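Local coordinates for diaminopimelate decarboxylase (Methanocaldococcus jannaschii, PDB 1TWI), which catalyses the pyridoxal-phosphate-dependent decarboxylation of meso-diaminopimelate to L-lysine, the final step of lysine biosynthesis by the diaminopimelate pathway, at residues Asp11-Phe14 with Tyr19-Ile22; Tyr66-Asn71 with Ala75-Leu80; Lys115-Ile120 with Ala146-Glu151; Ile188-Ile193 with Val232-Glu237; Ser213-Thr216 with Pro220-Glu223. One frame throughout, in Å; residues are numbered along the deposited sequence.

Interaction 1 (Asp11-Phe14 with Tyr19-Ile22)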
# COMPACT_ATOMS: atom_id res chain seq x y z
N ASP A 11 7.42 32.49 -16.54
CA ASP A 11 7.46 32.36 -17.98
C ASP A 11 6.63 31.18 -18.48
O ASP A 11 7.09 30.42 -19.33
CB ASP A 11 8.91 32.19 -18.47
CG ASP A 11 9.78 33.42 -18.19
OD1 ASP A 11 9.97 33.78 -17.00
OD2 ASP A 11 10.30 34.03 -19.18
N GLY A 12 5.42 31.03 -17.95
CA GLY A 12 4.53 29.98 -18.40
C GLY A 12 4.90 28.54 -18.04
O GLY A 12 4.35 27.62 -18.64
N ARG A 13 5.84 28.37 -17.12
CA ARG A 13 6.27 27.05 -16.65
C ARG A 13 6.31 26.97 -15.14
O ARG A 13 6.47 27.98 -14.43
CB ARG A 13 7.66 26.69 -17.22
CG ARG A 13 7.64 26.62 -18.73
CD ARG A 13 9.02 26.82 -19.32
NE ARG A 13 9.89 25.64 -19.18
CZ ARG A 13 9.90 24.57 -19.99
NH1 ARG A 13 9.08 24.49 -21.04
NH2 ARG A 13 10.77 23.58 -19.76
N PHE A 14 6.19 25.75 -14.63
CA PHE A 14 6.22 25.54 -13.17
C PHE A 14 7.66 25.37 -12.66
O PHE A 14 8.46 24.62 -13.24
CB PHE A 14 5.38 24.27 -12.85
CG PHE A 14 5.27 23.95 -11.35
CD1 PHE A 14 4.75 24.87 -10.47
CD2 PHE A 14 5.61 22.67 -10.88
CE1 PHE A 14 4.53 24.53 -9.08
CE2 PHE A 14 5.40 22.32 -9.51
CZ PHE A 14 4.86 23.26 -8.62
N TYR A 19 14.03 25.71 -9.82
CA TYR A 19 14.36 24.75 -10.88
C TYR A 19 13.14 24.43 -11.76
O TYR A 19 12.06 24.15 -11.27
CB TYR A 19 14.92 23.47 -10.26
CG TYR A 19 16.16 23.74 -9.44
CD1 TYR A 19 17.42 23.86 -10.06
CD2 TYR A 19 16.10 23.90 -8.05
CE1 TYR A 19 18.60 24.13 -9.30
CE2 TYR A 19 17.26 24.18 -7.30
CZ TYR A 19 18.49 24.28 -7.95
OH TYR A 19 19.64 24.50 -7.22
N ASP A 20 13.32 24.50 -13.06
CA ASP A 20 12.23 24.21 -14.02
C ASP A 20 11.72 22.75 -13.83
O ASP A 20 12.48 21.81 -14.04
CB ASP A 20 12.83 24.41 -15.41
CG ASP A 20 11.85 24.29 -16.52
OD1 ASP A 20 11.26 23.21 -16.69
OD2 ASP A 20 11.69 25.29 -17.24
N ALA A 21 10.46 22.54 -13.48
CA ALA A 21 10.00 21.17 -13.21
C ALA A 21 10.04 20.24 -14.39
O ALA A 21 10.37 19.05 -14.23
CB ALA A 21 8.60 21.17 -12.63
N ILE A 22 9.66 20.78 -15.55
CA ILE A 22 9.69 19.96 -16.78
C ILE A 22 11.12 19.52 -17.07
O ILE A 22 11.35 18.38 -17.48
CB ILE A 22 9.10 20.75 -17.98
CG1 ILE A 22 7.59 20.93 -17.76
CG2 ILE A 22 9.26 19.92 -19.29
CD1 ILE A 22 6.99 21.96 -18.70
O HOH W 1 8.40 23.54 -15.78

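Interaction 2 (Tyr66-Asn71 with Ala75-Leu80). With PLP (pyridoxal-5'-phosphate), chain E.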
# COMPACT_ATOMS: atom_id res chain seq x y z
N TYR A 66 10.41 14.55 14.92
CA TYR A 66 9.83 14.30 13.60
C TYR A 66 9.34 12.87 13.44
O TYR A 66 10.06 11.94 13.73
CB TYR A 66 10.84 14.71 12.50
CG TYR A 66 10.48 14.23 11.14
CD1 TYR A 66 9.31 14.64 10.51
CD2 TYR A 66 11.31 13.31 10.48
CE1 TYR A 66 8.96 14.17 9.25
CE2 TYR A 66 10.97 12.83 9.21
CZ TYR A 66 9.80 13.25 8.61
OH TYR A 66 9.45 12.70 7.39
N ALA A 67 8.10 12.69 13.01
CA ALA A 67 7.60 11.33 12.88
C ALA A 67 8.13 10.67 11.59
O ALA A 67 7.65 10.98 10.46
CB ALA A 67 6.09 11.34 12.85
N TYR A 68 9.13 9.80 11.76
CA TYR A 68 9.77 9.12 10.64
C TYR A 68 8.82 8.38 9.75
O TYR A 68 9.08 8.26 8.55
CB TYR A 68 10.83 8.11 11.14
CG TYR A 68 12.19 8.75 11.32
CD1 TYR A 68 12.30 10.10 11.69
CD2 TYR A 68 13.37 8.00 11.10
CE1 TYR A 68 13.58 10.71 11.84
CE2 TYR A 68 14.66 8.58 11.26
CZ TYR A 68 14.76 9.91 11.63
OH TYR A 68 15.99 10.47 11.87
N LYS A 69 7.69 7.95 10.28
CA LYS A 69 6.78 7.15 9.43
C LYS A 69 6.32 7.96 8.23
O LYS A 69 5.90 7.38 7.23
CB LYS A 69 5.59 6.62 10.22
CG LYS A 69 4.54 7.65 10.66
CD LYS A 69 4.08 7.35 12.12
CE LYS A 69 5.03 8.12 13.09
NZ LYS A 69 4.91 7.86 14.51
N ALA A 70 6.38 9.29 8.34
CA ALA A 70 5.96 10.16 7.22
C ALA A 70 6.91 10.17 6.01
O ALA A 70 6.47 10.32 4.86
CB ALA A 70 5.74 11.60 7.71
N ASN A 71 8.19 9.93 6.26
CA ASN A 71 9.20 9.93 5.18
C ASN A 71 10.54 9.73 5.91
O ASN A 71 11.00 10.64 6.63
CB ASN A 71 9.24 11.30 4.49
CG ASN A 71 10.04 11.26 3.16
OD1 ASN A 71 11.04 10.56 3.06
ND2 ASN A 71 9.60 12.00 2.16
N ALA A 75 18.38 11.05 3.12
CA ALA A 75 18.79 12.47 2.95
C ALA A 75 17.83 13.39 3.74
O ALA A 75 18.27 14.38 4.35
CB ALA A 75 18.79 12.89 1.45
N ILE A 76 16.54 13.06 3.70
CA ILE A 76 15.54 13.90 4.40
C ILE A 76 15.77 13.87 5.91
O ILE A 76 15.71 14.90 6.57
CB ILE A 76 14.07 13.42 4.08
CG1 ILE A 76 13.79 13.55 2.57
CG2 ILE A 76 13.04 14.22 4.91
CD1 ILE A 76 14.12 14.96 2.00
N THR A 77 16.03 12.67 6.47
CA THR A 77 16.27 12.55 7.89
C THR A 77 17.61 13.20 8.27
O THR A 77 17.73 13.81 9.34
CB THR A 77 16.21 11.04 8.37
OG1 THR A 77 17.19 10.28 7.67
CG2 THR A 77 14.82 10.45 8.11
N ARG A 78 18.62 13.13 7.40
CA ARG A 78 19.88 13.80 7.74
C ARG A 78 19.68 15.31 7.71
O ARG A 78 20.26 16.01 8.53
CB ARG A 78 21.05 13.36 6.80
CG ARG A 78 21.52 11.95 7.17
CD ARG A 78 22.75 11.45 6.43
NE ARG A 78 23.96 12.13 6.90
CZ ARG A 78 24.70 11.81 7.96
NH1 ARG A 78 24.42 10.79 8.78
NH2 ARG A 78 25.76 12.56 8.21
N LEU A 79 18.86 15.79 6.77
CA LEU A 79 18.56 17.23 6.69
C LEU A 79 17.93 17.63 8.01
O LEU A 79 18.38 18.58 8.69
CB LEU A 79 17.56 17.51 5.56
CG LEU A 79 16.95 18.95 5.50
CD1 LEU A 79 18.06 20.09 5.36
CD2 LEU A 79 15.91 18.98 4.36
N LEU A 80 16.84 16.93 8.38
CA LEU A 80 16.15 17.25 9.62
C LEU A 80 17.08 17.16 10.85
O LEU A 80 17.03 18.05 11.70
CB LEU A 80 14.83 16.42 9.76
CG LEU A 80 13.76 17.02 8.83
CD1 LEU A 80 12.64 16.01 8.57
CD2 LEU A 80 13.22 18.31 9.50
N1 PLP E . 3.00 10.38 16.61
C2 PLP E . 2.39 9.14 16.50
C2A PLP E . 2.36 8.28 17.79
C3 PLP E . 1.88 8.77 15.26
O3 PLP E . 1.29 7.55 15.20
C4 PLP E . 1.92 9.58 14.16
C4A PLP E . 1.31 9.06 12.81
O4A PLP E . 1.07 7.90 12.75
C5 PLP E . 2.54 10.84 14.25
C6 PLP E . 3.05 11.20 15.49
C5A PLP E . 2.67 11.87 13.14
O4P PLP E . 1.38 12.28 12.61
P PLP E . 1.25 13.43 11.53
O1P PLP E . -0.20 13.49 11.26
O2P PLP E . 2.03 12.96 10.34
O3P PLP E . 1.77 14.67 12.12
O HOH W 2 16.00 12.99 11.21

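Interaction 3 (Lys115-Ile120 with Ala146-Glu151)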
# COMPACT_ATOMS: atom_id res chain seq x y z
N LYS A 115 6.26 -3.61 20.29
CA LYS A 115 7.69 -3.52 20.34
C LYS A 115 8.24 -4.90 20.69
O LYS A 115 7.80 -5.52 21.63
CB LYS A 115 8.11 -2.50 21.40
CG LYS A 115 7.44 -1.11 21.15
CD LYS A 115 8.46 -0.01 21.34
CE LYS A 115 7.93 1.43 21.83
NZ LYS A 115 6.53 1.54 22.37
N THR A 116 9.20 -5.36 19.94
CA THR A 116 9.77 -6.68 20.19
C THR A 116 10.98 -6.57 21.08
O THR A 116 11.61 -5.51 21.22
CB THR A 116 10.30 -7.31 18.89
OG1 THR A 116 11.39 -6.49 18.44
CG2 THR A 116 9.21 -7.40 17.80
N LYS A 117 11.38 -7.70 21.62
CA LYS A 117 12.53 -7.69 22.49
C LYS A 117 13.76 -7.16 21.76
O LYS A 117 14.56 -6.41 22.32
CB LYS A 117 12.84 -9.12 23.00
CG LYS A 117 13.98 -9.11 24.05
CD LYS A 117 13.91 -10.39 24.85
CE LYS A 117 14.60 -10.26 26.20
NZ LYS A 117 13.76 -9.76 27.34
N GLU A 118 13.94 -7.57 20.50
CA GLU A 118 15.10 -7.06 19.77
C GLU A 118 15.08 -5.53 19.63
O GLU A 118 16.12 -4.88 19.69
CB GLU A 118 15.13 -7.69 18.37
CG GLU A 118 15.38 -9.22 18.41
CD GLU A 118 14.21 -10.13 18.95
OE1 GLU A 118 12.95 -9.79 19.03
OE2 GLU A 118 14.62 -11.30 19.29
N GLU A 119 13.90 -4.96 19.39
CA GLU A 119 13.78 -3.50 19.25
C GLU A 119 14.06 -2.82 20.58
O GLU A 119 14.63 -1.72 20.63
CB GLU A 119 12.38 -3.12 18.75
CG GLU A 119 12.18 -3.45 17.27
CD GLU A 119 10.75 -3.17 16.80
OE1 GLU A 119 9.80 -3.56 17.54
OE2 GLU A 119 10.56 -2.59 15.71
N ILE A 120 13.61 -3.44 21.66
CA ILE A 120 13.86 -2.84 22.98
C ILE A 120 15.39 -2.87 23.29
O ILE A 120 15.94 -1.89 23.81
CB ILE A 120 13.01 -3.59 24.05
CG1 ILE A 120 11.53 -3.19 23.83
CG2 ILE A 120 13.46 -3.22 25.50
CD1 ILE A 120 10.50 -4.18 24.32
N ALA A 146 15.80 -4.63 30.18
CA ALA A 146 16.75 -3.71 30.82
C ALA A 146 17.50 -4.52 31.91
O ALA A 146 18.72 -4.37 32.08
CB ALA A 146 15.96 -2.51 31.48
N LYS A 147 16.77 -5.33 32.67
CA LYS A 147 17.41 -6.16 33.72
C LYS A 147 18.46 -7.10 33.05
O LYS A 147 19.59 -7.21 33.53
CB LYS A 147 16.38 -7.02 34.42
CG LYS A 147 16.97 -7.95 35.50
CD LYS A 147 15.88 -8.91 35.99
CE LYS A 147 16.24 -9.72 37.28
NZ LYS A 147 15.07 -10.61 37.67
N GLU A 148 18.11 -7.73 31.92
CA GLU A 148 19.07 -8.61 31.26
C GLU A 148 20.36 -7.89 30.81
O GLU A 148 21.48 -8.42 30.93
CB GLU A 148 18.41 -9.32 30.07
CG GLU A 148 17.36 -10.33 30.52
CD GLU A 148 16.70 -11.03 29.34
OE1 GLU A 148 16.28 -10.29 28.40
OE2 GLU A 148 16.60 -12.29 29.35
N LEU A 149 20.21 -6.67 30.31
CA LEU A 149 21.39 -5.93 29.86
C LEU A 149 22.11 -5.19 31.02
O LEU A 149 23.11 -4.54 30.80
CB LEU A 149 20.97 -4.89 28.79
CG LEU A 149 20.28 -5.42 27.56
CD1 LEU A 149 19.87 -4.19 26.60
CD2 LEU A 149 21.22 -6.29 26.83
N GLY A 150 21.58 -5.25 32.24
CA GLY A 150 22.24 -4.54 33.34
C GLY A 150 22.15 -3.00 33.17
O GLY A 150 23.07 -2.25 33.51
N GLU A 151 21.03 -2.54 32.63
CA GLU A 151 20.82 -1.12 32.38
C GLU A 151 19.47 -0.63 32.95
O GLU A 151 18.71 -1.43 33.50
CB GLU A 151 20.84 -0.90 30.87
CG GLU A 151 22.20 -1.06 30.22
CD GLU A 151 23.22 -0.05 30.73
OE1 GLU A 151 22.85 1.11 31.03
OE2 GLU A 151 24.41 -0.40 30.86

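Interaction 4 (Ile188-Ile193 with Val232-Glu237)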
# COMPACT_ATOMS: atom_id res chain seq x y z
N ILE A 188 -6.17 2.18 33.98
CA ILE A 188 -5.04 1.43 33.43
C ILE A 188 -3.77 2.25 33.37
O ILE A 188 -2.69 1.78 33.74
CB ILE A 188 -5.40 0.88 32.03
CG1 ILE A 188 -6.50 -0.16 32.20
CG2 ILE A 188 -4.14 0.25 31.32
CD1 ILE A 188 -6.96 -0.74 30.87
N ALA A 189 -3.85 3.48 32.90
CA ALA A 189 -2.64 4.26 32.81
C ALA A 189 -2.01 4.49 34.22
O ALA A 189 -0.77 4.40 34.39
CB ALA A 189 -2.94 5.64 32.05
N MET A 190 -2.82 4.77 35.22
CA MET A 190 -2.26 4.97 36.57
C MET A 190 -1.65 3.64 37.08
O MET A 190 -0.59 3.62 37.72
CB MET A 190 -3.35 5.45 37.54
CG MET A 190 -2.87 5.62 39.01
SD MET A 190 -1.72 6.97 39.21
CE MET A 190 -2.83 8.53 39.00
N LYS A 191 -2.34 2.53 36.82
CA LYS A 191 -1.80 1.22 37.26
C LYS A 191 -0.41 0.95 36.61
O LYS A 191 0.54 0.54 37.29
CB LYS A 191 -2.78 0.12 36.87
CG LYS A 191 -2.37 -1.32 37.22
CD LYS A 191 -3.52 -2.22 36.71
CE LYS A 191 -3.00 -3.56 36.18
NZ LYS A 191 -2.77 -4.59 37.22
N ALA A 192 -0.29 1.23 35.31
CA ALA A 192 0.97 1.00 34.62
C ALA A 192 2.10 1.86 35.20
O ALA A 192 3.22 1.39 35.43
CB ALA A 192 0.83 1.28 33.08
N ILE A 193 1.82 3.14 35.42
CA ILE A 193 2.87 3.99 35.94
C ILE A 193 3.23 3.61 37.39
O ILE A 193 4.42 3.68 37.76
CB ILE A 193 2.43 5.50 35.86
CG1 ILE A 193 2.35 5.90 34.38
CG2 ILE A 193 3.40 6.40 36.68
CD1 ILE A 193 1.72 7.22 34.17
N VAL A 232 -1.73 14.63 34.46
CA VAL A 232 -0.46 14.96 35.13
C VAL A 232 -0.80 15.44 36.55
O VAL A 232 -0.07 15.15 37.52
CB VAL A 232 0.36 16.02 34.30
CG1 VAL A 232 1.63 16.40 35.01
CG2 VAL A 232 0.82 15.36 32.92
N VAL A 233 -1.91 16.17 36.69
CA VAL A 233 -2.33 16.63 38.04
C VAL A 233 -2.69 15.38 38.87
O VAL A 233 -2.25 15.25 40.02
CB VAL A 233 -3.56 17.59 37.99
CG1 VAL A 233 -4.07 17.87 39.43
CG2 VAL A 233 -3.16 18.91 37.33
N GLU A 234 -3.50 14.48 38.31
CA GLU A 234 -3.84 13.24 39.02
C GLU A 234 -2.58 12.47 39.48
O GLU A 234 -2.53 11.95 40.62
CB GLU A 234 -4.71 12.35 38.13
CG GLU A 234 -5.24 11.06 38.84
CD GLU A 234 -6.10 10.17 37.92
OE1 GLU A 234 -6.45 9.02 38.34
OE2 GLU A 234 -6.45 10.58 36.79
N LEU A 235 -1.54 12.42 38.64
CA LEU A 235 -0.31 11.74 39.03
C LEU A 235 0.36 12.48 40.20
O LEU A 235 0.84 11.86 41.16
CB LEU A 235 0.67 11.67 37.85
CG LEU A 235 0.32 10.61 36.81
CD1 LEU A 235 1.19 10.91 35.58
CD2 LEU A 235 0.60 9.18 37.34
N LYS A 236 0.38 13.80 40.12
CA LYS A 236 0.99 14.61 41.16
C LYS A 236 0.29 14.38 42.53
O LYS A 236 0.95 14.37 43.57
CB LYS A 236 0.93 16.09 40.78
CG LYS A 236 1.67 17.00 41.75
CD LYS A 236 3.15 16.78 41.60
CE LYS A 236 3.93 17.51 42.64
NZ LYS A 236 4.26 18.80 42.08
N GLU A 237 -1.03 14.22 42.53
CA GLU A 237 -1.75 13.92 43.77
C GLU A 237 -1.25 12.57 44.35
O GLU A 237 -1.33 12.34 45.57
CB GLU A 237 -3.26 13.85 43.53
CG GLU A 237 -3.87 15.22 43.22
CD GLU A 237 -5.25 15.16 42.55
OE1 GLU A 237 -5.90 16.22 42.47
OE2 GLU A 237 -5.69 14.07 42.08

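Interaction 5 (Ser213-Thr216 with Pro220-Glu223). With PLP (pyridoxal-5'-phosphate), chain E.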
# COMPACT_ATOMS: atom_id res chain seq x y z
N SER A 213 -4.74 12.34 12.85
CA SER A 213 -3.90 12.92 11.81
C SER A 213 -4.75 13.75 10.84
O SER A 213 -5.95 13.52 10.70
CB SER A 213 -3.16 11.80 11.06
OG SER A 213 -2.09 12.27 10.20
N GLN A 214 -4.09 14.71 10.20
CA GLN A 214 -4.69 15.64 9.26
C GLN A 214 -5.90 16.32 9.93
O GLN A 214 -7.02 16.35 9.38
CB GLN A 214 -5.07 14.91 7.94
CG GLN A 214 -5.75 15.79 6.88
CD GLN A 214 -4.95 17.05 6.51
OE1 GLN A 214 -5.51 18.06 5.96
NE2 GLN A 214 -3.65 17.01 6.76
N LEU A 215 -5.66 16.87 11.12
CA LEU A 215 -6.67 17.57 11.92
C LEU A 215 -6.45 19.06 11.62
O LEU A 215 -5.38 19.62 11.93
CB LEU A 215 -6.43 17.32 13.41
CG LEU A 215 -6.47 15.82 13.78
CD1 LEU A 215 -6.32 15.64 15.26
CD2 LEU A 215 -7.80 15.26 13.34
N THR A 216 -7.46 19.67 11.00
CA THR A 216 -7.38 21.07 10.61
C THR A 216 -8.30 21.94 11.49
O THR A 216 -8.89 22.89 11.02
CB THR A 216 -7.84 21.25 9.11
OG1 THR A 216 -9.12 20.66 8.94
CG2 THR A 216 -6.85 20.56 8.15
N PRO A 220 -9.56 19.84 18.89
CA PRO A 220 -9.15 18.52 19.40
C PRO A 220 -7.82 18.61 20.19
O PRO A 220 -7.61 17.93 21.22
CB PRO A 220 -8.98 17.68 18.13
CG PRO A 220 -9.76 18.40 17.09
CD PRO A 220 -9.64 19.86 17.42
N PHE A 221 -6.93 19.47 19.70
CA PHE A 221 -5.65 19.65 20.38
C PHE A 221 -5.80 20.32 21.74
O PHE A 221 -5.12 19.93 22.71
CB PHE A 221 -4.68 20.47 19.52
CG PHE A 221 -4.29 19.76 18.26
CD1 PHE A 221 -3.51 18.60 18.31
CD2 PHE A 221 -4.75 20.20 17.05
CE1 PHE A 221 -3.22 17.89 17.18
CE2 PHE A 221 -4.47 19.49 15.86
CZ PHE A 221 -3.70 18.34 15.92
N ILE A 222 -6.64 21.34 21.82
CA ILE A 222 -6.87 21.98 23.12
C ILE A 222 -7.44 20.90 24.09
O ILE A 222 -6.97 20.77 25.21
CB ILE A 222 -7.96 23.14 22.99
CG1 ILE A 222 -7.42 24.29 22.15
CG2 ILE A 222 -8.31 23.68 24.37
CD1 ILE A 222 -8.51 25.28 21.63
N GLU A 223 -8.43 20.13 23.65
CA GLU A 223 -9.04 19.12 24.53
C GLU A 223 -8.01 18.04 24.93
O GLU A 223 -7.99 17.60 26.08
CB GLU A 223 -10.26 18.49 23.84
CG GLU A 223 -10.96 17.38 24.66
CD GLU A 223 -11.68 17.91 25.89
OE1 GLU A 223 -11.84 19.16 26.06
OE2 GLU A 223 -12.12 17.05 26.70
N1 PLP E . 3.00 10.38 16.61
C2 PLP E . 2.39 9.14 16.50
C2A PLP E . 2.36 8.28 17.79
C3 PLP E . 1.88 8.77 15.26
O3 PLP E . 1.29 7.55 15.20
C4 PLP E . 1.92 9.58 14.16
C4A PLP E . 1.31 9.06 12.81
O4A PLP E . 1.07 7.90 12.75
C5 PLP E . 2.54 10.84 14.25
C6 PLP E . 3.05 11.20 15.49
C5A PLP E . 2.67 11.87 13.14
O4P PLP E . 1.38 12.28 12.61
P PLP E . 1.25 13.43 11.53
O1P PLP E . -0.20 13.49 11.26
O2P PLP E . 2.03 12.96 10.34
O3P PLP E . 1.77 14.67 12.12

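Interaction 1 (Asp11-Phe14 with Tyr19-Ile22)
Arg13 and Asp20 form the salt bridge that joins the two segments on their polar side. Arg13 NE donates to Asp20 OD2 over 2.7 Å in a nearly straight bond (167°); the oxygen lies in the guanidinium plane and receives the proton on its syn lone pair. Because the guanidinium and carboxylate planes are turned 45° apart, the pairing is not a flat two-pronged one: Arg13 NH2 adds weak bonds, 3.1 Å to OD1 and 3.2 Å to OD2 of Asp20.

Backbone bonding is centred on the carbonyl of Phe14. Ala21 N donates to Phe14 O at 2.9 Å, and a water donates to the same oxygen while accepting from Ile22 N, so that Phe14 O is gripped twice and serves two amides of the first helical turn.

Apolar contact completes the joint. In Phe14 CG lies anti to the backbone N (chi1 -178°), which brings CD2 to 3.8 Å from Ala21 CB in an oblique approach, while Ile22 CD1 lies over one guanidinium face of Arg13, near its rim. The Phe14 ring also meets that of Phe382, and its side chain packs on Val7 and Ile9 of strand 7-10. The whole is an antiparallel hairpin of strands 13-16 and 19-20 leading straight into helix 21-28, with Asp20 as the N-cap of that helix through the bond that its OD1 accepts from Glu23 N.

Interaction 2 (Tyr66-Asn71 with Ala75-Leu80)
Leu80 places CD1 over the centre of the Tyr66 ring, 3.6 Å from its centroid and 14° off the normal, a CH-pi contact in which the two side chains cross at about a right angle. Tyr66 turns CG anti to its own backbone N (chi1 167°), presenting this face to the helix; the hydroxyl is anchored at the far end, Tyr66 OH donating to Asn71 O at 2.7 Å on a lone pair in the carbonyl plane. That bond fixes where the far end of the ring lies and ties the end of strand 62-67 to the turn beyond it. These residues begin a beta-alpha-beta unit of the TIM barrel, whose helix 74-82 leads on to strand 86-89. In the middle of the contact Thr77 CG2 lies over the Tyr68 ring, 3.8 Å from the centroid. The methyl can point there because OG1 sits between backbone N and carbonyl carbon (chi1 59°), turned to Ser101 OG and the preceding helical turn. A water links Tyr68 OH to Thr77 O. Asn71 OD1 approaches Ile76 CG1 at 4.1 Å, while Asn71 ND2 is held by Gly385 O. On the pocket side Ala67 CB lies 3.5 Å from PLP C5A, and Lys69, which carries the cofactor in the internal aldimine but is not attached here, pairs through NZ with Asp88.

Interaction 3 (Lys115-Ile120 with Ala146-Glu151)
Lys117 and Glu148 meet at the surface, their side chains crossing at about a right angle. Lys117 NZ stands 2.8 Å from Glu148 OE1 as a salt bridge, although that oxygen also comes implausibly near Lys117 CE, so the exact position of the carboxylate is doubtful. The lysine runs out with CG anti to the backbone N (chi1 -174°) and bends at its last torsion (chi4 89°), where Thr145 OG1 gives NZ a second partner on the same helix as the glutamate.

One step further out, the first turn bearing Lys117 is fixed by a capping box. Glu119 N donates to Thr116 OG1 at 3.1 Å, and in return Thr116 N donates to Glu119 OE1, also at 3.1 Å, using the anti lone pair of the carboxylate. Glu119 OE2 is bound by Gly92 N. At the other helix, the residues after Glu148 close in a Schellman motif at Gly150, with Glu151 N bonded to Ala146 O at 3.0 Å. Beneath the ion pair, Ile120 packs on Leu141, Ile142 and Thr145. The contact thus joins the start of helix 117-125 to the end of helix 136-149, consecutive outer helices of the TIM barrel.

Interaction 4 (Ile188-Ile193 with Val232-Glu237)
Met190 and Ile193 of helix 188-198 pack against Glu234 and Leu235 of helix 219-237, two successive helices on the outside of the TIM barrel, with strand 202-208 between them in the chain. The axes of the two short segments pass 11.5 Å apart and cross at -47°, their N-to-C directions running broadly the same way. At this spacing the helices meet through the ends of long side chains.

Leu235 is the hub on its helix. Its CD2 methyl lies 3.7 Å from Met190 SD and 3.9 Å from Ile193 CD1, so one branch is received by two side chains that stand about one helical turn apart. Ile193 crosses the leucine at about a right angle, and its CD1 also comes within 4.0 Å of Leu235 CD1. Met190 and Leu235 instead slide past each other in opposite directions. The methionine projects with CG anti to the backbone N (chi1 177°) and then bends twice, at chi2 and chi3; the second bend brings CE to 3.5 Å from Glu234 CG. The extended glutamate lies along the methyl, CG nearest and OE1 of Glu234 also 3.7 Å from Met190 CE. The joint is made by van der Waals packing alone.

Around this pair, Ile193 also leans on Phe157 of strand 153-160, which ties the helix-helix contact to the barrel wall, and Leu235 on Ile242, which ties it to the loop before strand 244-246, while Met190 additionally touches Glu238, which follows the 232-237 segment.

Interaction 5 (Ser213-Thr216 with Pro220-Glu223)
Leu215 meets Phe221 just behind the phosphate end of the pyridoxal phosphate pocket, where the loop after barrel strand 202-208 turns back on helix 219-237. Leu215 CB sits obliquely against the aromatic ring, 3.8 Å from both CE2 and CZ of Phe221. The leucine's CG is placed anti to the carbonyl carbon (chi1 -59°), which carries its CD1 branch along to the same CZ, again 3.8 Å from Phe221, and within 4.4 Å of Pro220 CB. The leucine thus rests on the first turn of the helix, touching both the ring and the proline, with no polar bond between the segments.

Two residues earlier the loop faces the cofactor. Ser213 points away from the helix and donates from OG to O1P of PLP; the modelled separation is very short and should not be read as an exact length. Arg293 NH2 also bonds to Ser213 OG, linking this phosphate-binding serine to Arg293, which lines the pocket of the bound lysine. Backbone bonds of Leu215 with Gly250 and Gly252 set the loop beside the glycine segment whose Gly250 N holds the same cofactor. Phe221 lies against Leu267 of helix 264-276, so the contact sits where helices 219-237 and 264-276 come together beside the loops following the barrel strands.

Overall arrangement
Four of the contacts belong to the TIM barrel, and interaction 1 stands apart in the hairpin at the N-terminus, some 56 Å from interaction 4 between centres and on the opposite side of the chain's centre. Interactions 2 and 5 both reach pyridoxal phosphate: their centres are 22 Å apart and their nearest atoms about 8 Å, with the cofactor contacted from the turn after strand 62-67, which carries Lys69, and from the loop carrying Ser213. Interactions 4 and 5 share helix 219-237, its C-terminal part and its first turn respectively, centres 24 Å apart. Interaction 3 joins outer helices, yet its 115-120 segment touches the second subunit through Lys115 and Thr116, as interaction 2 also does.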